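Local structure of protein BZZ1 (Saccharomyces cerevisiae, 1ZUU) at residues I18-G23 against T38-D43. The protein takes part in endocytosis and trafficking to the vacuole, and works with type I myosins to restore actin cytoskeleton polarity after salt stress. Numbering follows the deposited sequence.
Sequences ITITPG and TKINND
With CG placed anti to the backbone N (chi1 -175°), Asn42 reaches out from strand 37-42 and brings its amide up to the backbone of Thr19, while Ile18 and Ile40 each set CG1 between backbone N and carbonyl carbon, an arrangement that lays Ile18 CD1 against CG1 of Ile40, with the two CD1 methyls slightly farther apart. Asn42 ND2 donates to Thr19 O at 3.1 Å; the bond is bent at the hydrogen (143°), but it lies in the carbonyl plane and falls on a lone pair of the oxygen, while the oxygen stands a little out of the Asn42 amide plane (18°). The same ND2 also bonds Asp24 OD2, and Asn42 OD1 accepts from Thr45 N, so three bonds fix the rotation of this buried amide. Asp24 OD2 takes the backbone N of Thr21 as well, tying the segment 18-23 to the same polar cluster.

Beside the amide the contact is apolar. Ile18 CD1 sits 3.8 Å from Asn42 CB and 3.9 Å from Ile40 CG1, its side chain slanting across both. Ile20 crosses Ile40 at about a right angle, its CG2 branch 3.7 Å from Ile40 CD1. Val51 packs on Ile18 and Ile20, and Ile56 on Ile20 and Ile40. The isoleucines belong to the hydrophobic core of the SH3 beta-barrel, here BZZ1's first SH3 domain, where the RT loop's returning arm, running into the diverging turn, packs against the three-stranded sheet's middle strand.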
ATOM      1  N   ILE A  18       5.764  -3.006  -0.969  1.00  3.79           N
ATOM      2  CA  ILE A  18       4.967  -4.129  -1.477  1.00  3.74           C
ATOM      3  C   ILE A  18       4.219  -3.684  -2.732  1.00  4.03           C
ATOM      4  O   ILE A  18       4.039  -2.503  -3.032  1.00  4.57           O
ATOM      5  CB  ILE A  18       3.968  -4.691  -0.447  1.00  4.08           C
ATOM      6  CG1 ILE A  18       2.966  -3.672   0.003  1.00  4.40           C
ATOM      7  CG2 ILE A  18       4.722  -5.280   0.719  1.00  5.48           C
ATOM      8  CD1 ILE A  18       1.783  -4.285   0.764  1.00  6.16           C
ATOM      9  N   THR A  19       3.767  -4.706  -3.483  1.00  3.79           N
ATOM     10  CA  THR A  19       2.943  -4.520  -4.635  1.00  3.06           C
ATOM     11  C   THR A  19       1.473  -4.352  -4.250  1.00  3.43           C
ATOM     12  O   THR A  19       0.952  -5.024  -3.379  1.00  3.95           O
ATOM     13  CB  THR A  19       3.131  -5.724  -5.587  1.00  3.74           C
ATOM     14  OG1 THR A  19       4.464  -5.680  -6.038  1.00  4.39           O
ATOM     15  CG2 THR A  19       2.145  -5.759  -6.745  1.00  4.21           C
ATOM     16  N   ILE A  20       0.803  -3.433  -4.972  1.00  3.52           N
ATOM     17  CA  ILE A  20      -0.617  -3.228  -4.877  1.00  3.39           C
ATOM     18  C   ILE A  20      -1.206  -3.120  -6.282  1.00  3.20           C
ATOM     19  O   ILE A  20      -0.613  -2.515  -7.171  1.00  3.87           O
ATOM     20  CB  ILE A  20      -0.988  -1.963  -4.029  1.00  3.73           C
ATOM     21  CG1 ILE A  20      -0.111  -0.758  -4.429  1.00  4.16           C
ATOM     22  CG2 ILE A  20      -0.943  -2.275  -2.573  1.00  4.53           C
ATOM     23  CD1 ILE A  20      -0.595   0.579  -3.918  1.00  4.93           C
ATOM     24  N   THR A  21      -2.426  -3.632  -6.443  1.00  3.44           N
ATOM     25  CA  THR A  21      -3.158  -3.477  -7.680  1.00  4.03           C
ATOM     26  C   THR A  21      -4.603  -3.143  -7.371  1.00  4.14           C
ATOM     27  O   THR A  21      -5.151  -3.565  -6.350  1.00  4.10           O
ATOM     28  CB  THR A  21      -3.068  -4.730  -8.581  1.00  4.48           C
ATOM     29  OG1 THR A  21      -3.713  -5.851  -7.968  1.00  5.26           O
ATOM     30  CG2 THR A  21      -1.664  -5.034  -8.989  1.00  5.39           C
ATOM     31  N   PRO A  22      -5.262  -2.370  -8.259  1.00  4.36           N
ATOM     32  CA  PRO A  22      -6.719  -2.047  -8.041  1.00  5.17           C
ATOM     33  C   PRO A  22      -7.492  -3.307  -7.762  1.00  4.98           C
ATOM     34  O   PRO A  22      -7.341  -4.323  -8.470  1.00  5.88           O
ATOM     35  CB  PRO A  22      -7.093  -1.363  -9.370  1.00  6.08           C
ATOM     36  CG  PRO A  22      -5.823  -0.620  -9.745  1.00  6.41           C
ATOM     37  CD  PRO A  22      -4.716  -1.637  -9.429  1.00  5.42           C
ATOM     38  N   GLY A  23      -8.334  -3.247  -6.737  1.00  5.31           N
ATOM     39  CA  GLY A  23      -9.126  -4.387  -6.306  1.00  5.51           C
ATOM     40  C   GLY A  23      -8.560  -5.176  -5.134  1.00  5.28           C
ATOM     41  O   GLY A  23      -9.259  -5.969  -4.550  1.00  7.95           O
ATOM     42  N   THR A  38       2.976   5.208   2.706  1.00  4.06           N
ATOM     43  CA  THR A  38       2.107   4.714   3.775  1.00  4.30           C
ATOM     44  C   THR A  38       2.411   3.227   3.981  1.00  3.79           C
ATOM     45  O   THR A  38       2.584   2.486   3.000  1.00  4.22           O
ATOM     46  CB  THR A  38       0.637   4.878   3.359  1.00  4.48           C
ATOM     47  OG1 THR A  38       0.333   6.264   3.181  1.00  5.19           O
ATOM     48  CG2 THR A  38      -0.319   4.354   4.379  1.00  4.76           C
ATOM     49  N   LYS A  39       2.524   2.786   5.229  0.50  3.95           N
ATOM     50  CA  LYS A  39       2.699   1.359   5.468  0.50  4.25           C
ATOM     51  C   LYS A  39       1.308   0.716   5.564  0.50  4.13           C
ATOM     52  O   LYS A  39       0.431   1.217   6.287  0.50  3.93           O
ATOM     53  CB  LYS A  39       3.529   1.075   6.721  0.50  4.86           C
ATOM     54  CG  LYS A  39       4.017  -0.381   6.759  0.50  5.20           C
ATOM     55  CD  LYS A  39       4.795  -0.729   7.979  0.50  7.49           C
ATOM     56  CE  LYS A  39       6.178  -0.208   7.874  0.50  9.11           C
ATOM     57  NZ  LYS A  39       6.926  -0.435   9.182  0.50 11.86           N
ATOM     58  N   ILE A  40       1.137  -0.407   4.846  1.00  3.80           N
ATOM     59  CA  ILE A  40      -0.113  -1.122   4.767  1.00  3.45           C
ATOM     60  C   ILE A  40       0.170  -2.650   4.813  1.00  3.64           C
ATOM     61  O   ILE A  40       1.278  -3.112   4.570  1.00  4.60           O
ATOM     62  CB  ILE A  40      -0.923  -0.765   3.467  1.00  4.26           C
ATOM     63  CG1 ILE A  40      -0.150  -1.198   2.223  1.00  4.88           C
ATOM     64  CG2 ILE A  40      -1.301   0.693   3.447  1.00  4.73           C
ATOM     65  CD1 ILE A  40      -1.049  -1.317   0.976  1.00  5.94           C
ATOM     66  N   ASN A  41      -0.941  -3.361   5.017  1.00  3.82           N
ATOM     67  CA  ASN A  41      -1.032  -4.773   4.682  1.00  3.99           C
ATOM     68  C   ASN A  41      -1.850  -4.919   3.391  1.00  3.84           C
ATOM     69  O   ASN A  41      -2.869  -4.229   3.248  1.00  4.47           O
ATOM     70  CB  ASN A  41      -1.706  -5.569   5.784  1.00  5.16           C
ATOM     71  CG  ASN A  41      -1.118  -5.296   7.148  1.00  6.48           C
ATOM     72  OD1 ASN A  41       0.030  -5.631   7.427  1.00  7.57           O
ATOM     73  ND2 ASN A  41      -1.887  -4.585   7.982  1.00  6.62           N
ATOM     74  N   ASN A  42      -1.429  -5.812   2.533  1.00  3.60           N
ATOM     75  CA  ASN A  42      -2.222  -6.232   1.383  1.00  3.37           C
ATOM     76  C   ASN A  42      -2.713  -7.632   1.746  1.00  3.59           C
ATOM     77  O   ASN A  42      -1.965  -8.589   1.687  1.00  4.10           O
ATOM     78  CB  ASN A  42      -1.383  -6.194   0.112  1.00  3.70           C
ATOM     79  CG  ASN A  42      -2.176  -6.504  -1.136  1.00  3.75           C
ATOM     80  OD1 ASN A  42      -3.199  -7.216  -1.069  1.00  4.29           O
ATOM     81  ND2 ASN A  42      -1.752  -5.949  -2.282  1.00  4.19           N
ATOM     82  N   ASP A  43      -4.004  -7.723   2.152  1.00  3.71           N
ATOM     83  CA  ASP A  43      -4.541  -9.027   2.531  1.00  3.51           C
ATOM     84  C   ASP A  43      -4.803  -9.896   1.304  1.00  3.68           C
ATOM     85  O   ASP A  43      -4.829 -11.140   1.456  1.00  4.83           O
ATOM     86  CB  ASP A  43      -5.770  -8.924   3.446  1.00  4.36           C
ATOM     87  CG  ASP A  43      -5.434  -8.559   4.905  1.00  4.99           C
ATOM     88  OD1 ASP A  43      -4.235  -8.501   5.252  1.00  5.93           O
ATOM     89  OD2 ASP A  43      -6.388  -8.330   5.706  1.00  6.13           O
TER